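Local coordinates for protein ribonuclease H (Uncultured organism, PDB 3U3G) that cleaves the RNA strand of RNA/DNA hybrids, as expected of a type 1 ribonuclease H, at residues Leu80-Arg83 with Gln84-Val88; Ala104-Lys107 with Met108-Pro112; Val117-Arg121 with Glu122-Arg126; Asp128-Val131 with Asn132-Ile135. All coordinates share one frame; numbering follows the deposited sequence.

Contact 1 of 4, residues Leu80-Arg83 with Gln84-Val88; sequences LIVR and QMQGV
A Schellman motif closes helix 79-85, and R83 with V88 makes its outer bond: V88 N reaches back to R83 O over 2.9 Å, while the NH of G87 returns to the carbonyl of Q84. The positive phi of G87, 78°, turns the chain out of the helix, and a glycine takes that conformation easily. It also brings V88 CB to 4.1 Å from R83 CB. Before this end the last regular turn is held by Q84 N to L80 O, M85 N to I81 O and Q86 N to V82 O.

R83 bends at its second torsion (chi2 -52°) and runs alongside Q86, so that NH1 meets OE1 of Q86 at 3.0 Å. The oxygen lies in the guanidinium plane, at its edge, and the bond is fairly straight (157°), though the donor is tilted from the plane of the Q86 amide. NH2 of R83 is paired with E79, one turn back. In the ribonuclease H fold of this chain the helix covers part of one sheet face: V82 packs on F116 and H118, I81 on M76.

Q84 instead runs its amide back across L80, with NE2 3.7 Å from L80 CG, and its OE1 is hydrogen-bonded to the hydroxyl of Y50 in helix 45-60. A leucine in its place would probably leave the Y50 hydroxyl without this acceptor and weaken the tie between the two helices. M85 lies next to I81 and points the same way, with CG 4.0 Å from I81 CG2, and both side chains rest on Y50.

Contact 2 of 4, residues Ala104-Lys107 with Met108-Pro112; sequences AHIK and MERVP
Backbone bonds tie A104-K107 to M108-V111 at the end of helix 94-110: M108 N to A104 O, E109 N to H105 O, R110 N to I106 O at 2.8 Å and V111 N to K107 O, also 2.8 Å. V111 is where the chain leaves helical geometry.

Polar side-chain contacts come from K107. Its CG stands opposite the backbone N (chi1 -178°), and bends further out curl the chain over the helix end, so NZ lies 2.8 Å from V111 O and makes a weak hydrogen bond to P112 O at 2.9 Å. An alanine here would probably leave these two carbonyls without their ammonium partner and the turn at V111-P112 less firmly held.

A methyl group packs on a flat charged face where I106 CG2 sits over the centre of the R110 guanidinium, 3.4 Å above its plane, the two side chains running the same way. R110 NH1 makes a weak hydrogen bond to L57 O, and I106 and V111 both touch L57, so this face of the helix rests on helix 45-60. The whole is a helix C-terminus at which a lysine folds forward onto the carbonyls that follow the last turn.

Contact 3 of 4, residues Val117-Arg121 with Glu122-Arg126; sequences VHIPR and EKNAR
P120 and R121 start a 3-10 turn whose carbonyls take the NH groups of K123 and N124: K123 N to P120 O and N124 N to R121 O, both 2.9 Å. The donors stand 53° and 60° out of the respective carbonyl planes, as a tight i to i+3 turn brings them in from above and not on a lone pair.

Charge joins R121 to E122 next door. OE2 of E122 hovers 3.0 Å above the R121 guanidinium plane, displaced toward its rim on the NE side, with NE itself 3.0 Å away; no N-H is aimed at it. R121 reaches this position with CG lodged between its backbone N and carbonyl carbon (chi1 77°) and the rest of the chain extended.

Behind the turn I119 is buried and drives CD1 into its inner side, 3.9 Å from K123 CB and likewise close to N124 CB; the ring of P120 lies alongside K123, CD to CG.

Further out, I119 packs on Y7 and R75, and its backbone bond to M76 ties the start of the turn to strand 71-76, just after strand 115-118 ends. N124 stands at the N-cap position of helix 125-139 but does not use its side chain to cap: ND2 is given to D77 OD1 and T8 O, and the same side chain touches D9. The R121-E122 pair thus works by attraction alone and probably leaves both groups some latitude in orientation, whereas the buried N124 amide, with two acceptors on one nitrogen, is likely to be held in a fixed rotation.

Contact 4 of 4, residues Asp128-Val131 with Asn132-Ile135; sequences DELV and NEAI
D128 O takes the backbone NH of N132 at 3.1 Å, and the D128 carboxylate crosses obliquely near the end of the N132 side chain. With CG set opposite the backbone N (chi1 175°), the carboxylate is carried along the helix toward that next turn. By the sequence pattern of the ribonuclease H family, D128 is probably the active-site aspartate carried on this helix.

E129 contributes its carbonyl, bonded to E133 N at 2.8 Å, while its side chain turns outward. L130 comes next: its O accepts A134 N at a longer 3.2 Å and is shared with the hydroxyl of S37. Its CD2 lies 4.0 Å from E133 OE1, the two side chains running the same way.

V131 meets I135 with both backbone and side chain. I135 N bonds to V131 O at 3.0 Å, in the carbonyl plane and with an almost straight N-H. Beside this bond V131 CG1 rests 3.9 Å from I135 CD1, the two side chains lying side by side and pointing the same way.

The inner side of helix 125-139 faces the sheet. D128 and V131 touch D9 of strand 3-12, L130 sits on V24 and E35, A134 on S37, and I135 reaches P18 of strand 17-26, so the helix passes across three adjacent strands.

How the contacts relate
Contacts 1 and 3 are in touch: V82 CG2 packs 3.9 Å from H118 CA, so helix 79-85 lies directly on the strand that leads into the 119-124 turn. Contacts 3 and 4 follow one another into helix 125-139, their centres about 15 Å apart. D9, E49, D77 and D128 are consistent with the active-site carboxylates of the ribonuclease H family: contact 4 carries D128, contact 3 adds N124 as a second-shell residue bonded to D77, and in contact 1 I81 packs on E49, probably a member of the set. Contact 2 is remote, its centre about 27 Å from that of contact 4; it shares helix 45-60 with contact 1 as a neighbour, their centres about 15 Å apart without touching.

Contact 1 of 4, residues Leu80-Arg83 with Gln84-Val88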
ATOM      1  N   LEU A  80      11.708  -2.440  -6.024  1.00  9.11           N
ATOM      2  CA  LEU A  80      11.902  -3.733  -5.393  1.00  9.76           C
ATOM      3  C   LEU A  80      10.583  -4.354  -4.936  1.00  7.33           C
ATOM      4  O   LEU A  80      10.290  -5.497  -5.250  1.00  8.64           O
ATOM      5  CB  LEU A  80      12.859  -3.615  -4.212  1.00 10.32           C
ATOM      6  CG  LEU A  80      13.057  -4.891  -3.400  1.00 11.01           C
ATOM      7  CD1 LEU A  80      13.681  -5.967  -4.261  1.00 14.09           C
ATOM      8  CD2 LEU A  80      13.932  -4.604  -2.194  1.00 14.04           C
ATOM      9  N   ILE A  81       9.765  -3.580  -4.231  1.00  8.31           N
ATOM     10  CA  ILE A  81       8.535  -4.150  -3.705  1.00  8.78           C
ATOM     11  C   ILE A  81       7.553  -4.475  -4.832  1.00  8.84           C
ATOM     12  O   ILE A  81       6.910  -5.518  -4.822  1.00  8.51           O
ATOM     13  CB  ILE A  81       7.897  -3.251  -2.645  1.00  9.02           C
ATOM     14  CG1 ILE A  81       8.819  -3.185  -1.425  1.00 15.73           C
ATOM     15  CG2 ILE A  81       6.539  -3.821  -2.239  1.00 10.36           C
ATOM     16  CD1 ILE A  81       8.389  -2.173  -0.397  1.00 17.00           C
ATOM     17  N   VAL A  82       7.531  -3.649  -5.868  1.00  9.07           N
ATOM     18  CA  VAL A  82       6.715  -3.974  -7.039  1.00  8.35           C
ATOM     19  C   VAL A  82       7.142  -5.292  -7.688  1.00  9.85           C
ATOM     20  O   VAL A  82       6.309  -6.166  -7.935  1.00  8.15           O
ATOM     21  CB  VAL A  82       6.750  -2.833  -8.066  1.00  7.73           C
ATOM     22  CG1 VAL A  82       6.108  -3.274  -9.373  1.00 10.41           C
ATOM     23  CG2 VAL A  82       6.032  -1.601  -7.518  1.00 10.52           C
ATOM     24  N   ARG A  83       8.447  -5.485  -7.867  1.00  7.85           N
ATOM     25  CA  ARG A  83       8.916  -6.717  -8.478  1.00  7.37           C
ATOM     26  C   ARG A  83       8.658  -7.930  -7.598  1.00  7.28           C
ATOM     27  O   ARG A  83       8.441  -9.027  -8.094  1.00  8.37           O
ATOM     28  CB  ARG A  83      10.393  -6.617  -8.865  1.00  7.86           C
ATOM     29  CG  ARG A  83      10.733  -5.498  -9.857  1.00  8.82           C
ATOM     30  CD  ARG A  83       9.881  -5.488 -11.129  1.00 14.27           C
ATOM     31  NE  ARG A  83      10.112  -4.219 -11.835  1.00 14.92           N
ATOM     32  CZ  ARG A  83       9.169  -3.437 -12.351  1.00 10.69           C
ATOM     33  NH1 ARG A  83       7.880  -3.812 -12.436  1.00 10.61           N
ATOM     34  NH2 ARG A  83       9.505  -2.236 -12.795  1.00 18.83           N
ATOM     35  N   GLN A  84       8.758  -7.737  -6.286  1.00  7.90           N
ATOM     36  CA  GLN A  84       8.424  -8.798  -5.332  1.00  8.77           C
ATOM     37  C   GLN A  84       6.947  -9.170  -5.449  1.00  7.18           C
ATOM     38  O   GLN A  84       6.602 -10.339  -5.593  1.00  8.76           O
ATOM     39  CB  GLN A  84       8.738  -8.345  -3.902  1.00  8.37           C
ATOM     40  CG  GLN A  84      10.232  -8.311  -3.609  1.00  9.92           C
ATOM     41  CD  GLN A  84      10.558  -7.718  -2.249  1.00 10.79           C
ATOM     42  OE1 GLN A  84       9.761  -6.979  -1.650  1.00  9.46           O
ATOM     43  NE2 GLN A  84      11.788  -7.931  -1.814  1.00 12.76           N
ATOM     44  N   MET A  85       6.089  -8.153  -5.450  1.00  7.46           N
ATOM     45  CA  MET A  85       4.649  -8.382  -5.507  1.00  8.03           C
ATOM     46  C   MET A  85       4.205  -9.039  -6.812  1.00  9.68           C
ATOM     47  O   MET A  85       3.280  -9.844  -6.828  1.00 10.50           O
ATOM     48  CB  MET A  85       3.889  -7.070  -5.280  1.00  9.06           C
ATOM     49  CG  MET A  85       4.016  -6.498  -3.869  1.00  7.78           C
ATOM     50  SD  MET A  85       3.330  -7.596  -2.617  1.00  9.58           S
ATOM     51  CE  MET A  85       4.393  -7.223  -1.226  1.00 13.40           C
ATOM     52  N   GLN A  86       4.918  -8.739  -7.892  1.00  8.37           N
ATOM     53  CA  GLN A  86       4.651  -9.353  -9.199  1.00  8.95           C
ATOM     54  C   GLN A  86       5.222 -10.747  -9.311  1.00  8.88           C
ATOM     55  O   GLN A  86       4.955 -11.450 -10.281  1.00 10.46           O
ATOM     56  CB  GLN A  86       5.261  -8.490 -10.297  1.00  8.57           C
ATOM     57  CG  GLN A  86       4.552  -7.176 -10.462  1.00 10.02           C
ATOM     58  CD  GLN A  86       5.125  -6.361 -11.596  1.00 11.51           C
ATOM     59  OE1 GLN A  86       6.352  -6.252 -11.750  1.00 10.16           O
ATOM     60  NE2 GLN A  86       4.238  -5.848 -12.450  1.00 13.36           N
ATOM     61  N   GLY A  87       6.064 -11.137  -8.361  1.00  8.39           N
ATOM     62  CA  GLY A  87       6.713 -12.439  -8.435  1.00 11.12           C
ATOM     63  C   GLY A  87       7.875 -12.510  -9.406  1.00 10.22           C
ATOM     64  O   GLY A  87       8.390 -13.589  -9.656  1.00 11.55           O
ATOM     65  N   VAL A  88       8.430 -11.356  -9.753  1.00  9.32           N
ATOM     66  CA  VAL A  88       9.603 -11.320 -10.624  1.00  9.39           C
ATOM     67  C   VAL A  88      10.858 -11.701  -9.836  1.00  9.15           C
ATOM     68  O   VAL A  88      11.702 -12.466 -10.326  1.00 11.44           O
ATOM     69  CB  VAL A  88       9.780  -9.924 -11.265  1.00  9.58           C
ATOM     70  CG1 VAL A  88      11.105  -9.842 -12.002  1.00 10.51           C
ATOM     71  CG2 VAL A  88       8.635  -9.649 -12.241  1.00 13.04           C
TER

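Contact 2 of 4, residues Ala104-Lys107 with Met108-Pro112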
ATOM      1  N   ALA A 104      -0.434 -12.043  -0.964  1.00  9.33           N
ATOM      2  CA  ALA A 104      -0.682 -12.783  -2.196  1.00 12.17           C
ATOM      3  C   ALA A 104      -2.029 -13.493  -2.141  1.00  9.37           C
ATOM      4  O   ALA A 104      -2.781 -13.492  -3.110  1.00 12.63           O
ATOM      5  CB  ALA A 104       0.441 -13.774  -2.450  1.00 11.37           C
ATOM      6  N   HIS A 105      -2.368 -14.053  -0.987  1.00  9.39           N
ATOM      7  CA  HIS A 105      -3.626 -14.759  -0.872  1.00 10.34           C
ATOM      8  C   HIS A 105      -4.816 -13.793  -0.879  1.00  9.85           C
ATOM      9  O   HIS A 105      -5.826 -14.021  -1.558  1.00 10.19           O
ATOM     10  CB  HIS A 105      -3.630 -15.621   0.389  1.00 11.26           C
ATOM     11  CG  HIS A 105      -4.857 -16.464   0.531  1.00 13.85           C
ATOM     12  ND1 HIS A 105      -4.976 -17.717  -0.032  1.00 19.81           N
ATOM     13  CD2 HIS A 105      -6.080 -16.151   1.010  1.00 12.19           C
ATOM     14  CE1 HIS A 105      -6.199 -18.171   0.174  1.00 15.01           C
ATOM     15  NE2 HIS A 105      -6.912 -17.206   0.722  1.00 15.29           N
ATOM     16  N   ILE A 106      -4.698 -12.692  -0.152  1.00  8.43           N
ATOM     17  CA  ILE A 106      -5.757 -11.693  -0.142  1.00  8.93           C
ATOM     18  C   ILE A 106      -6.004 -11.137  -1.536  1.00  9.79           C
ATOM     19  O   ILE A 106      -7.147 -10.964  -1.938  1.00 10.11           O
ATOM     20  CB  ILE A 106      -5.404 -10.553   0.815  1.00  7.48           C
ATOM     21  CG1 ILE A 106      -5.417 -11.053   2.262  1.00  8.77           C
ATOM     22  CG2 ILE A 106      -6.406  -9.399   0.673  1.00 11.18           C
ATOM     23  CD1 ILE A 106      -4.800 -10.074   3.247  1.00 10.62           C
ATOM     24  N   LYS A 107      -4.935 -10.784  -2.243  1.00  9.68           N
ATOM     25  CA  LYS A 107      -5.102 -10.207  -3.568  1.00 10.94           C
ATOM     26  C   LYS A 107      -5.780 -11.182  -4.523  1.00 11.80           C
ATOM     27  O   LYS A 107      -6.740 -10.825  -5.207  1.00 12.56           O
ATOM     28  CB  LYS A 107      -3.760  -9.741  -4.135  1.00 16.54           C
ATOM     29  CG  LYS A 107      -3.879  -9.092  -5.496  1.00 19.49           C
ATOM     30  CD  LYS A 107      -2.657  -9.399  -6.349  1.00 27.36           C
ATOM     31  CE  LYS A 107      -3.009 -10.394  -7.438  1.00 36.89           C
ATOM     32  NZ  LYS A 107      -4.424 -10.223  -7.854  1.00 34.84           N
ATOM     33  N   MET A 108      -5.363 -12.442  -4.488  1.00 11.59           N
ATOM     34  CA  MET A 108      -6.028 -13.469  -5.289  1.00 13.17           C
ATOM     35  C   MET A 108      -7.508 -13.628  -4.956  1.00 14.59           C
ATOM     36  O   MET A 108      -8.335 -13.851  -5.836  1.00 17.09           O
ATOM     37  CB  MET A 108      -5.301 -14.811  -5.169  1.00 14.73           C
ATOM     38  CG  MET A 108      -5.936 -15.927  -5.973  1.00 22.83           C
ATOM     39  SD  MET A 108      -5.534 -15.848  -7.732  1.00 37.93           S
ATOM     40  CE  MET A 108      -3.823 -16.393  -7.715  1.00 31.56           C
ATOM     41  N   GLU A 109      -7.849 -13.546  -3.701  1.00 13.55           N
ATOM     42  CA  GLU A 109      -9.207 -13.745  -3.258  1.00 16.33           C
ATOM     43  C   GLU A 109     -10.077 -12.549  -3.575  1.00 14.68           C
ATOM     44  O   GLU A 109     -11.152 -12.731  -3.997  1.00 19.36           O
ATOM     45  CB  GLU A 109      -9.207 -14.036  -1.754  1.00 17.60           C
ATOM     46  CG  GLU A 109     -10.565 -13.919  -1.069  1.00 29.14           C
ATOM     47  CD  GLU A 109     -10.515 -14.360   0.334  1.00 39.66           C
ATOM     48  OE1 GLU A 109     -10.252 -13.539   1.206  1.00 37.44           O
ATOM     49  OE2 GLU A 109     -10.640 -15.567   0.503  1.00 47.80           O
ATOM     50  N   ARG A 110      -9.616 -11.342  -3.296  1.00 12.36           N
ATOM     51  CA  ARG A 110     -10.457 -10.135  -3.398  1.00 12.48           C
ATOM     52  C   ARG A 110     -10.373  -9.452  -4.761  1.00 13.08           C
ATOM     53  O   ARG A 110     -11.293  -8.830  -5.181  1.00 15.38           O
ATOM     54  CB  ARG A 110     -10.051  -9.090  -2.353  1.00 14.20           C
ATOM     55  CG  ARG A 110     -10.321  -9.471  -0.943  1.00 14.64           C
ATOM     56  CD  ARG A 110     -10.075  -8.303   0.042  1.00 12.98           C
ATOM     57  NE  ARG A 110      -9.980  -8.917   1.297  1.00 12.14           N
ATOM     58  CZ  ARG A 110      -9.346  -8.442   2.332  1.00 13.84           C
ATOM     59  NH1 ARG A 110      -8.787  -7.262   2.298  1.00 10.09           N
ATOM     60  NH2 ARG A 110      -9.228  -9.179   3.409  1.00 14.30           N
ATOM     61  N   VAL A 111      -9.185  -9.479  -5.353  1.00 11.13           N
ATOM     62  CA  VAL A 111      -8.898  -8.657  -6.541  1.00 14.68           C
ATOM     63  C   VAL A 111      -7.879  -9.339  -7.455  1.00 12.57           C
ATOM     64  O   VAL A 111      -6.826  -8.870  -7.608  1.00 12.33           O
ATOM     65  CB  VAL A 111      -8.424  -7.206  -6.211  1.00 17.74           C
ATOM     66  CG1 VAL A 111      -9.481  -6.313  -5.960  1.00 22.14           C
ATOM     67  CG2 VAL A 111      -7.556  -7.195  -5.049  1.00 16.42           C
ATOM     68  N   PRO A 112      -8.233 -10.476  -8.034  1.00 12.03           N
ATOM     69  CA  PRO A 112      -7.211 -11.282  -8.701  1.00 13.87           C
ATOM     70  C   PRO A 112      -6.640 -10.629  -9.964  1.00 12.98           C
ATOM     71  O   PRO A 112      -5.548 -11.000 -10.409  1.00 16.82           O
ATOM     72  CB  PRO A 112      -7.964 -12.574  -9.065  1.00 15.94           C
ATOM     73  CG  PRO A 112      -9.410 -12.208  -8.991  1.00 15.60           C
ATOM     74  CD  PRO A 112      -9.493 -11.215  -7.873  1.00 15.08           C
TER

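Contact 3 of 4, residues Val117-Arg121 with Glu122-Arg126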
ATOM      1  N   VAL A 117       2.324  -1.219 -10.350  1.00 10.10           N
ATOM      2  CA  VAL A 117       3.060  -0.315 -11.219  1.00 10.68           C
ATOM      3  C   VAL A 117       4.090   0.459 -10.413  1.00 12.68           C
ATOM      4  O   VAL A 117       3.763   1.044  -9.380  1.00 11.92           O
ATOM      5  CB  VAL A 117       2.114   0.698 -11.895  1.00 11.51           C
ATOM      6  CG1 VAL A 117       2.899   1.747 -12.667  1.00 13.36           C
ATOM      7  CG2 VAL A 117       1.149  -0.020 -12.827  1.00 14.98           C
ATOM      8  N   HIS A 118       5.338   0.436 -10.865  1.00  9.59           N
ATOM      9  CA  HIS A 118       6.408   1.200 -10.231  1.00 10.30           C
ATOM     10  C   HIS A 118       6.393   2.634 -10.753  1.00 12.91           C
ATOM     11  O   HIS A 118       6.378   2.848 -11.960  1.00 15.51           O
ATOM     12  CB  HIS A 118       7.768   0.544 -10.503  1.00 11.72           C
ATOM     13  CG  HIS A 118       8.940   1.438 -10.253  1.00 12.56           C
ATOM     14  ND1 HIS A 118       9.162   2.069  -9.048  1.00 15.89           N
ATOM     15  CD2 HIS A 118      10.044   1.666 -11.001  1.00 13.43           C
ATOM     16  CE1 HIS A 118      10.267   2.792  -9.136  1.00 12.13           C
ATOM     17  NE2 HIS A 118      10.852   2.511 -10.285  1.00 20.62           N
ATOM     18  N   ILE A 119       6.211   3.593  -9.853  1.00 12.38           N
ATOM     19  CA  ILE A 119       6.244   5.016 -10.205  1.00 13.25           C
ATOM     20  C   ILE A 119       7.441   5.694  -9.518  1.00 14.22           C
ATOM     21  O   ILE A 119       7.914   5.231  -8.487  1.00 13.40           O
ATOM     22  CB  ILE A 119       4.922   5.713  -9.776  1.00 12.27           C
ATOM     23  CG1 ILE A 119       4.684   5.528  -8.268  1.00 13.55           C
ATOM     24  CG2 ILE A 119       3.764   5.138 -10.571  1.00 14.97           C
ATOM     25  CD1 ILE A 119       3.542   6.388  -7.706  1.00 13.08           C
ATOM     26  N   PRO A 120       7.874   6.854 -10.036  1.00 16.43           N
ATOM     27  CA  PRO A 120       8.894   7.685  -9.379  1.00 18.90           C
ATOM     28  C   PRO A 120       8.467   8.197  -7.999  1.00 18.68           C
ATOM     29  O   PRO A 120       7.286   8.437  -7.764  1.00 13.96           O
ATOM     30  CB  PRO A 120       9.055   8.869 -10.342  1.00 19.87           C
ATOM     31  CG  PRO A 120       8.542   8.387 -11.648  1.00 21.10           C
ATOM     32  CD  PRO A 120       7.472   7.386 -11.345  1.00 18.73           C
ATOM     33  N   ARG A 121       9.435   8.441  -7.119  1.00 19.37           N
ATOM     34  CA  ARG A 121       9.128   8.887  -5.759  1.00 20.73           C
ATOM     35  C   ARG A 121       8.351  10.204  -5.719  1.00 20.46           C
ATOM     36  O   ARG A 121       7.430  10.359  -4.917  1.00 21.94           O
ATOM     37  CB  ARG A 121      10.400   8.986  -4.912  1.00 22.77           C
ATOM     38  CG  ARG A 121      11.242  10.219  -5.191  1.00 34.48           C
ATOM     39  CD  ARG A 121      12.188  10.519  -4.033  1.00 45.56           C
ATOM     40  NE  ARG A 121      13.217  11.488  -4.408  1.00 51.61           N
ATOM     41  CZ  ARG A 121      14.264  11.206  -5.177  1.00 47.92           C
ATOM     42  NH1 ARG A 121      14.443   9.973  -5.630  1.00 42.60           N
ATOM     43  NH2 ARG A 121      15.133  12.155  -5.493  1.00 48.10           N
ATOM     44  N   GLU A 122       8.649  11.093  -6.664  1.00 18.40           N
ATOM     45  CA  GLU A 122       7.929  12.360  -6.801  1.00 23.08           C
ATOM     46  C   GLU A 122       6.431  12.153  -7.001  1.00 22.91           C
ATOM     47  O   GLU A 122       5.624  13.019  -6.667  1.00 24.57           O
ATOM     48  CB  GLU A 122       8.490  13.166  -7.981  1.00 24.87           C
ATOM     49  CG  GLU A 122       9.923  13.657  -7.789  1.00 37.50           C
ATOM     50  CD  GLU A 122      10.932  12.521  -7.661  1.00 49.06           C
ATOM     51  OE1 GLU A 122      10.789  11.500  -8.373  1.00 40.39           O
ATOM     52  OE2 GLU A 122      11.895  12.672  -6.877  1.00 53.98           O
ATOM     53  N   LYS A 123       6.074  11.081  -7.697  1.00 18.62           N
ATOM     54  CA  LYS A 123       4.677  10.800  -7.988  1.00 20.51           C
ATOM     55  C   LYS A 123       3.939  10.204  -6.784  1.00 17.00           C
ATOM     56  O   LYS A 123       2.725  10.062  -6.812  1.00 19.32           O
ATOM     57  CB  LYS A 123       4.563   9.863  -9.191  1.00 19.78           C
ATOM     58  CG  LYS A 123       4.945  10.508 -10.515  1.00 28.44           C
ATOM     59  CD  LYS A 123       3.916  11.539 -10.945  1.00 38.85           C
ATOM     60  CE  LYS A 123       2.799  10.898 -11.754  1.00 47.09           C
ATOM     61  NZ  LYS A 123       2.177  11.860 -12.711  1.00 45.78           N
ATOM     62  N   ASN A 124       4.677   9.808  -5.751  1.00 16.85           N
ATOM     63  CA  ASN A 124       4.046   9.225  -4.570  1.00 15.86           C
ATOM     64  C   ASN A 124       4.053  10.139  -3.340  1.00 17.05           C
ATOM     65  O   ASN A 124       3.931   9.669  -2.200  1.00 17.29           O
ATOM     66  CB  ASN A 124       4.683   7.874  -4.240  1.00 14.27           C
ATOM     67  CG  ASN A 124       3.715   6.925  -3.552  1.00 16.64           C
ATOM     68  OD1 ASN A 124       2.500   7.059  -3.696  1.00 16.47           O
ATOM     69  ND2 ASN A 124       4.253   5.868  -2.952  1.00 16.23           N
ATOM     70  N   ALA A 125       4.147  11.450  -3.566  1.00 17.31           N
ATOM     71  CA  ALA A 125       4.317  12.387  -2.468  1.00 16.32           C
ATOM     72  C   ALA A 125       3.116  12.440  -1.521  1.00 13.08           C
ATOM     73  O   ALA A 125       3.289  12.586  -0.320  1.00 13.00           O
ATOM     74  CB  ALA A 125       4.657  13.781  -2.985  1.00 19.80           C
ATOM     75  N   ARG A 126       1.908  12.247  -2.041  1.00 13.27           N
ATOM     76  CA  ARG A 126       0.722  12.299  -1.187  1.00 13.38           C
ATOM     77  C   ARG A 126       0.727  11.180  -0.132  1.00 10.71           C
ATOM     78  O   ARG A 126       0.538  11.428   1.062  1.00 12.23           O
ATOM     79  CB  ARG A 126      -0.557  12.208  -2.018  1.00 15.34           C
ATOM     80  CG  ARG A 126      -0.948  13.492  -2.724  1.00 21.72           C
ATOM     81  CD  ARG A 126      -2.164  13.258  -3.606  1.00 23.97           C
ATOM     82  NE  ARG A 126      -3.381  13.015  -2.832  1.00 25.06           N
ATOM     83  CZ  ARG A 126      -4.571  12.791  -3.384  1.00 25.03           C
ATOM     84  NH1 ARG A 126      -4.653  12.572  -4.689  1.00 20.35           N
ATOM     85  NH2 ARG A 126      -5.659  12.673  -2.626  1.00 15.56           N
TER

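Contact 4 of 4, residues Asp128-Val131 with Asn132-Ile135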
ATOM      1  N   ASP A 128       3.280   9.504   0.921  1.00 11.04           N
ATOM      2  CA  ASP A 128       4.346   9.831   1.863  1.00 12.07           C
ATOM      3  C   ASP A 128       3.917  10.842   2.926  1.00 11.65           C
ATOM      4  O   ASP A 128       4.263  10.699   4.104  1.00 12.34           O
ATOM      5  CB  ASP A 128       5.596  10.316   1.119  1.00 11.74           C
ATOM      6  CG  ASP A 128       6.701  10.779   2.058  1.00 18.36           C
ATOM      7  OD1 ASP A 128       7.448   9.924   2.560  1.00 21.70           O
ATOM      8  OD2 ASP A 128       6.749  11.989   2.369  1.00 23.56           O
ATOM      9  N   GLU A 129       3.195  11.878   2.508  1.00 12.71           N
ATOM     10  CA  GLU A 129       2.678  12.865   3.448  1.00 13.98           C
ATOM     11  C   GLU A 129       1.763  12.211   4.473  1.00 12.77           C
ATOM     12  O   GLU A 129       1.818  12.524   5.668  1.00 13.74           O
ATOM     13  CB  GLU A 129       1.931  13.995   2.721  1.00 18.26           C
ATOM     14  CG  GLU A 129       2.711  14.658   1.595  1.00 31.60           C
ATOM     15  CD  GLU A 129       1.838  15.551   0.707  1.00 44.03           C
ATOM     16  OE1 GLU A 129       0.658  15.788   1.051  1.00 42.48           O
ATOM     17  OE2 GLU A 129       2.332  16.004  -0.350  1.00 48.78           O
ATOM     18  N   LEU A 130       0.955  11.257   4.015  1.00 12.07           N
ATOM     19  CA  LEU A 130       0.008  10.596   4.905  1.00 12.27           C
ATOM     20  C   LEU A 130       0.739   9.776   5.969  1.00 10.66           C
ATOM     21  O   LEU A 130       0.345   9.754   7.134  1.00 10.59           O
ATOM     22  CB  LEU A 130      -0.939   9.702   4.096  1.00 10.63           C
ATOM     23  CG  LEU A 130      -1.909  10.437   3.168  1.00 11.73           C
ATOM     24  CD1 LEU A 130      -2.760   9.429   2.396  1.00 13.95           C
ATOM     25  CD2 LEU A 130      -2.789  11.374   3.973  1.00 15.58           C
ATOM     26  N   VAL A 131       1.807   9.092   5.566  1.00 10.57           N
ATOM     27  CA  VAL A 131       2.654   8.366   6.516  1.00  9.65           C
ATOM     28  C   VAL A 131       3.151   9.323   7.600  1.00 11.19           C
ATOM     29  O   VAL A 131       3.042   9.054   8.794  1.00 10.27           O
ATOM     30  CB  VAL A 131       3.870   7.728   5.791  1.00  8.92           C
ATOM     31  CG1 VAL A 131       4.897   7.208   6.806  1.00 11.09           C
ATOM     32  CG2 VAL A 131       3.410   6.602   4.867  1.00 11.33           C
ATOM     33  N   ASN A 132       3.739  10.435   7.165  1.00 10.48           N
ATOM     34  CA  ASN A 132       4.394  11.339   8.093  1.00 12.18           C
ATOM     35  C   ASN A 132       3.407  12.108   8.966  1.00 13.61           C
ATOM     36  O   ASN A 132       3.670  12.337  10.140  1.00 14.83           O
ATOM     37  CB  ASN A 132       5.316  12.287   7.332  1.00 13.36           C
ATOM     38  CG  ASN A 132       6.607  11.612   6.897  1.00 18.90           C
ATOM     39  OD1 ASN A 132       6.817  11.368   5.710  1.00 29.10           O
ATOM     40  ND2 ASN A 132       7.383  11.149   7.869  1.00 17.26           N
ATOM     41  N   GLU A 133       2.210  12.345   8.443  1.00 14.54           N
ATOM     42  CA  GLU A 133       1.127  12.930   9.232  1.00 13.22           C
ATOM     43  C   GLU A 133       0.759  12.021  10.404  1.00 13.71           C
ATOM     44  O   GLU A 133       0.637  12.477  11.554  1.00 14.81           O
ATOM     45  CB  GLU A 133      -0.084  13.175   8.332  1.00 15.69           C
ATOM     46  CG  GLU A 133      -1.249  13.907   8.976  1.00 24.55           C
ATOM     47  CD  GLU A 133      -2.425  14.093   8.015  1.00 28.92           C
ATOM     48  OE1 GLU A 133      -2.201  14.087   6.786  1.00 26.76           O
ATOM     49  OE2 GLU A 133      -3.583  14.105   8.484  1.00 41.43           O
ATOM     50  N   ALA A 134       0.634  10.727  10.121  1.00 11.70           N
ATOM     51  CA  ALA A 134       0.266   9.750  11.129  1.00 14.02           C
ATOM     52  C   ALA A 134       1.348   9.631  12.193  1.00 14.25           C
ATOM     53  O   ALA A 134       1.039   9.581  13.380  1.00 13.32           O
ATOM     54  CB  ALA A 134      -0.024   8.392  10.490  1.00 14.53           C
ATOM     55  N   ILE A 135       2.609   9.526  11.774  1.00 11.24           N
ATOM     56  CA  ILE A 135       3.695   9.422  12.745  1.00 12.38           C
ATOM     57  C   ILE A 135       3.829  10.684  13.599  1.00 13.38           C
ATOM     58  O   ILE A 135       3.887  10.603  14.832  1.00 13.78           O
ATOM     59  CB  ILE A 135       5.045   9.071  12.094  1.00 13.54           C
ATOM     60  CG1 ILE A 135       4.949   7.731  11.359  1.00 11.93           C
ATOM     61  CG2 ILE A 135       6.138   8.984  13.158  1.00 15.69           C
ATOM     62  CD1 ILE A 135       6.140   7.478  10.444  1.00 14.03           C
TER